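Local coordinates for competence damage-inducible protein A (Enterobacter cloacae subsp. cloacae, PDB 5VU3) that is of unknown function but belongs to the CinA (competence-damaged protein) family, whose relatives include nicotinamide-nucleotide amidases, at residues 88-99 with 129-140. Sequence-based numbering, arbitrary orientation.
Sequences EQTVTEMAASIR and CFAWNIGGKTET
Ala131 sets its methyl against helix 88-99 between Val91 and Ala95, its CB 3.7 Å from Val91 CB and 3.8 Å from Ala95 CB. These small groups bring the helix and strand 129-134 to 7.1 Å at their axes. Val91 spreads its branches along the strand: CG1 comes up to Cys129 O, while CG2 reaches Phe130 O and the CB of Cys129. Past this apolar strip, Thr140 OG1 donates to Glu88 OE2 at 2.8 Å, meeting the carboxylate 45° out of its plane; chi1 of 59° turns that hydroxyl to Glu88 and lays CG2 against Thr92 OG1. Thr92 OG1 in turn donates to Glu88 O, and Thr92 N donates to the same oxygen from the opposite face of the carbonyl plane. At the other end Arg99 is stretched out, CG anti to the backbone N, and stacks its guanidinium on the Gly135-Gly136 peptide of the type I' turn, with Gly136 N 3.5 Å above the centre of the plane; Arg99 NE bonds to Asp105 O. Arg99 CD touches Asn133 OD1 at 3.3 Å where the two side chains cross at about a right angle, though their flat ends are only 8° from parallel. Helix 88-99 thus packs on one face of the mixed sheet, while Phe130 and Trp132 face helix 149-167 on the other. Both ends of the buried Asn133 amide are satisfied: OD1 accepts from Gly136 N in an Asx motif, and ND2 donates to a water held by Thr92 O and Thr138 OG1, so one side chain both fixes the turn and links it to the helix.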
loop_
_atom_site.group_PDB
_atom_site.type_symbol
_atom_site.label_atom_id
_atom_site.label_comp_id
_atom_site.label_asym_id
_atom_site.label_seq_id
_atom_site.Cartn_x
_atom_site.Cartn_y
_atom_site.Cartn_z
ATOM N N GLU A 88 -4.981 12.010 -17.059
ATOM C CA GLU A 88 -6.313 11.564 -16.666
ATOM C C GLU A 88 -6.708 10.295 -17.410
ATOM O O GLU A 88 -7.471 9.475 -16.881
ATOM C CB GLU A 88 -7.323 12.691 -16.884
ATOM C CG GLU A 88 -7.078 13.857 -15.926
ATOM C CD GLU A 88 -7.917 15.070 -16.232
ATOM O OE1 GLU A 88 -7.554 15.822 -17.157
ATOM O OE2 GLU A 88 -8.937 15.273 -15.541
ATOM N N GLN A 89 -6.168 10.100 -18.615
ATOM C CA GLN A 89 -6.437 8.873 -19.361
ATOM C C GLN A 89 -5.887 7.655 -18.630
ATOM O O GLN A 89 -6.569 6.630 -18.509
ATOM C CB GLN A 89 -5.840 8.971 -20.768
ATOM C CG GLN A 89 -6.569 9.944 -21.701
ATOM C CD GLN A 89 -6.079 11.381 -21.570
ATOM O OE1 GLN A 89 -5.290 11.708 -20.679
ATOM N NE2 GLN A 89 -6.545 12.245 -22.467
ATOM N N THR A 90 -4.662 7.753 -18.113
ATOM C CA THR A 90 -4.055 6.595 -17.464
ATOM C C THR A 90 -4.751 6.263 -16.149
ATOM O O THR A 90 -5.003 5.089 -15.863
ATOM C CB THR A 90 -2.556 6.830 -17.249
ATOM O OG1 THR A 90 -1.893 6.818 -18.518
ATOM C CG2 THR A 90 -1.954 5.737 -16.383
ATOM N N VAL A 91 -5.092 7.275 -15.340
ATOM C CA VAL A 91 -5.728 6.955 -14.064
ATOM C C VAL A 91 -7.141 6.435 -14.277
ATOM O O VAL A 91 -7.638 5.639 -13.471
ATOM C CB VAL A 91 -5.713 8.159 -13.105
ATOM C CG1 VAL A 91 -4.299 8.392 -12.578
ATOM C CG2 VAL A 91 -6.279 9.401 -13.773
ATOM N N THR A 92 -7.812 6.857 -15.355
ATOM C CA THR A 92 -9.102 6.263 -15.688
ATOM C C THR A 92 -8.967 4.756 -15.876
ATOM O O THR A 92 -9.761 3.975 -15.338
ATOM C CB THR A 92 -9.675 6.911 -16.950
ATOM O OG1 THR A 92 -10.017 8.274 -16.670
ATOM C CG2 THR A 92 -10.929 6.166 -17.405
ATOM N N GLU A 93 -7.956 4.330 -16.637
ATOM C CA GLU A 93 -7.780 2.902 -16.881
ATOM C C GLU A 93 -7.323 2.190 -15.616
ATOM O O GLU A 93 -7.739 1.056 -15.350
ATOM C CB GLU A 93 -6.783 2.681 -18.026
ATOM C CG GLU A 93 -7.231 3.256 -19.374
ATOM C CD GLU A 93 -6.181 3.129 -20.477
ATOM O OE1 GLU A 93 -5.099 2.552 -20.238
ATOM O OE2 GLU A 93 -6.441 3.617 -21.597
ATOM N N MET A 94 -6.460 2.839 -14.827
ATOM C CA MET A 94 -6.020 2.252 -13.565
ATOM C C MET A 94 -7.195 2.033 -12.626
ATOM O O MET A 94 -7.308 0.974 -11.992
ATOM C CB MET A 94 -4.989 3.158 -12.891
ATOM C CG MET A 94 -3.620 3.199 -13.551
ATOM S SD MET A 94 -2.573 4.423 -12.715
ATOM C CE MET A 94 -2.360 3.703 -11.078
ATOM N N ALA A 95 -8.080 3.031 -12.516
ATOM C CA ALA A 95 -9.194 2.932 -11.580
ATOM C C ALA A 95 -10.186 1.857 -12.009
ATOM O O ALA A 95 -10.714 1.123 -11.169
ATOM C CB ALA A 95 -9.890 4.285 -11.448
ATOM N N ALA A 96 -10.456 1.755 -13.312
ATOM C CA ALA A 96 -11.383 0.741 -13.797
ATOM C C ALA A 96 -10.844 -0.659 -13.535
ATOM O O ALA A 96 -11.585 -1.557 -13.118
ATOM C CB ALA A 96 -11.649 0.943 -15.293
ATOM N N SER A 97 -9.552 -0.864 -13.777
ATOM C CA SER A 97 -8.970 -2.192 -13.626
ATOM C C SER A 97 -8.908 -2.614 -12.157
ATOM O O SER A 97 -9.284 -3.741 -11.815
ATOM C CB SER A 97 -7.581 -2.217 -14.255
ATOM O OG SER A 97 -6.885 -3.397 -13.895
ATOM N N ILE A 98 -8.435 -1.732 -11.271
ATOM C CA ILE A 98 -8.308 -2.144 -9.868
ATOM C C ILE A 98 -9.682 -2.390 -9.259
ATOM O O ILE A 98 -9.844 -3.277 -8.412
ATOM C CB ILE A 98 -7.493 -1.120 -9.051
ATOM C CG1 ILE A 98 -7.133 -1.689 -7.670
ATOM C CG2 ILE A 98 -8.246 0.204 -8.895
ATOM C CD1 ILE A 98 -6.281 -2.949 -7.713
ATOM N N ARG A 99 -10.694 -1.641 -9.696
ATOM C CA ARG A 99 -12.056 -1.886 -9.237
ATOM C C ARG A 99 -12.508 -3.300 -9.593
ATOM O O ARG A 99 -13.156 -3.978 -8.787
ATOM C CB ARG A 99 -12.988 -0.832 -9.839
ATOM C CG ARG A 99 -14.435 -0.965 -9.437
ATOM C CD ARG A 99 -15.308 0.081 -10.116
ATOM N NE ARG A 99 -16.723 -0.212 -9.907
ATOM C CZ ARG A 99 -17.510 -0.834 -10.780
ATOM N NH1 ARG A 99 -17.041 -1.230 -11.955
ATOM N NH2 ARG A 99 -18.783 -1.060 -10.474
ATOM N N CYS A 129 -2.377 13.335 -11.158
ATOM C CA CYS A 129 -3.721 13.076 -11.663
ATOM C C CYS A 129 -4.463 12.071 -10.787
ATOM O O CYS A 129 -3.869 11.174 -10.181
ATOM C CB CYS A 129 -3.699 12.575 -13.111
ATOM S SG CYS A 129 -3.011 13.752 -14.291
ATOM N N PHE A 130 -5.783 12.231 -10.736
ATOM C CA PHE A 130 -6.654 11.445 -9.876
ATOM C C PHE A 130 -7.809 10.890 -10.689
ATOM O O PHE A 130 -8.319 11.564 -11.585
ATOM C CB PHE A 130 -7.220 12.302 -8.728
ATOM C CG PHE A 130 -6.166 12.892 -7.837
ATOM C CD1 PHE A 130 -5.528 14.067 -8.180
ATOM C CD2 PHE A 130 -5.820 12.264 -6.649
ATOM C CE1 PHE A 130 -4.549 14.608 -7.354
ATOM C CE2 PHE A 130 -4.846 12.794 -5.827
ATOM C CZ PHE A 130 -4.216 13.969 -6.173
ATOM N N ALA A 131 -8.226 9.667 -10.372
ATOM C CA ALA A 131 -9.465 9.116 -10.896
ATOM C C ALA A 131 -10.286 8.560 -9.741
ATOM O O ALA A 131 -9.752 7.892 -8.846
ATOM C CB ALA A 131 -9.217 8.014 -11.945
ATOM N N TRP A 132 -11.586 8.848 -9.762
ATOM C CA TRP A 132 -12.541 8.236 -8.849
ATOM C C TRP A 132 -13.577 7.511 -9.696
ATOM O O TRP A 132 -14.299 8.145 -10.470
ATOM C CB TRP A 132 -13.217 9.275 -7.945
ATOM C CG TRP A 132 -12.290 10.149 -7.122
ATOM C CD1 TRP A 132 -11.914 9.952 -5.820
ATOM C CD2 TRP A 132 -11.653 11.367 -7.541
ATOM N NE1 TRP A 132 -11.076 10.969 -5.408
ATOM C CE2 TRP A 132 -10.909 11.853 -6.444
ATOM C CE3 TRP A 132 -11.648 12.100 -8.733
ATOM C CZ2 TRP A 132 -10.157 13.026 -6.513
ATOM C CZ3 TRP A 132 -10.901 13.266 -8.797
ATOM C CH2 TRP A 132 -10.171 13.719 -7.693
ATOM N N ASN A 133 -13.627 6.191 -9.570
ATOM C CA ASN A 133 -14.610 5.359 -10.252
ATOM C C ASN A 133 -15.623 4.911 -9.205
ATOM O O ASN A 133 -15.284 4.161 -8.282
ATOM C CB ASN A 133 -13.935 4.169 -10.939
ATOM C CG ASN A 133 -14.909 3.308 -11.715
ATOM O OD1 ASN A 133 -16.027 3.065 -11.266
ATOM N ND2 ASN A 133 -14.483 2.818 -12.879
ATOM N N ILE A 134 -16.858 5.378 -9.344
ATOM C CA ILE A 134 -17.942 5.028 -8.438
ATOM C C ILE A 134 -18.956 4.227 -9.238
ATOM O O ILE A 134 -19.686 4.784 -10.065
ATOM C CB ILE A 134 -18.593 6.269 -7.812
ATOM C CG1 ILE A 134 -17.623 6.962 -6.851
ATOM C CG2 ILE A 134 -19.849 5.871 -7.074
ATOM C CD1 ILE A 134 -18.038 8.374 -6.474
ATOM N N GLY A 135 -19.001 2.920 -9.005
ATOM C CA GLY A 135 -19.974 2.081 -9.693
ATOM C C GLY A 135 -19.853 2.078 -11.204
ATOM O O GLY A 135 -20.847 1.831 -11.895
ATOM N N GLY A 136 -18.659 2.343 -11.741
ATOM C CA GLY A 136 -18.442 2.371 -13.177
ATOM C C GLY A 136 -18.396 3.756 -13.794
ATOM O O GLY A 136 -17.984 3.888 -14.955
ATOM N N LYS A 137 -18.813 4.779 -13.060
ATOM C CA LYS A 137 -18.786 6.162 -13.515
ATOM C C LYS A 137 -17.527 6.818 -12.967
ATOM O O LYS A 137 -17.269 6.753 -11.761
ATOM C CB LYS A 137 -20.049 6.885 -13.039
ATOM C CG LYS A 137 -20.219 8.348 -13.431
ATOM C CD LYS A 137 -21.493 8.902 -12.771
ATOM C CE LYS A 137 -21.718 10.392 -13.031
ATOM N NZ LYS A 137 -22.511 10.656 -14.267
ATOM N N THR A 138 -16.740 7.437 -13.845
ATOM C CA THR A 138 -15.409 7.917 -13.497
ATOM C C THR A 138 -15.322 9.431 -13.611
ATOM O O THR A 138 -15.756 10.010 -14.612
ATOM C CB THR A 138 -14.344 7.273 -14.389
ATOM O OG1 THR A 138 -14.392 5.849 -14.234
ATOM C CG2 THR A 138 -12.951 7.763 -14.006
ATOM N N GLU A 139 -14.749 10.060 -12.589
ATOM C CA GLU A 139 -14.353 11.457 -12.627
ATOM C C GLU A 139 -12.848 11.550 -12.419
ATOM O O GLU A 139 -12.259 10.747 -11.690
ATOM C CB GLU A 139 -15.078 12.278 -11.556
ATOM C CG GLU A 139 -14.886 13.771 -11.736
ATOM C CD GLU A 139 -15.902 14.380 -12.680
ATOM O OE1 GLU A 139 -16.686 13.620 -13.296
ATOM O OE2 GLU A 139 -15.886 15.621 -12.836
ATOM N N THR A 140 -12.222 12.534 -13.061
ATOM C CA THR A 140 -10.781 12.701 -12.976
ATOM C C THR A 140 -10.427 14.155 -12.697
ATOM O O THR A 140 -11.238 15.070 -12.893
ATOM C CB THR A 140 -10.077 12.249 -14.268
ATOM O OG1 THR A 140 -10.574 13.021 -15.365
ATOM C CG2 THR A 140 -10.325 10.766 -14.535
HETATM O O HOH W 1 -12.309 4.274 -14.172
#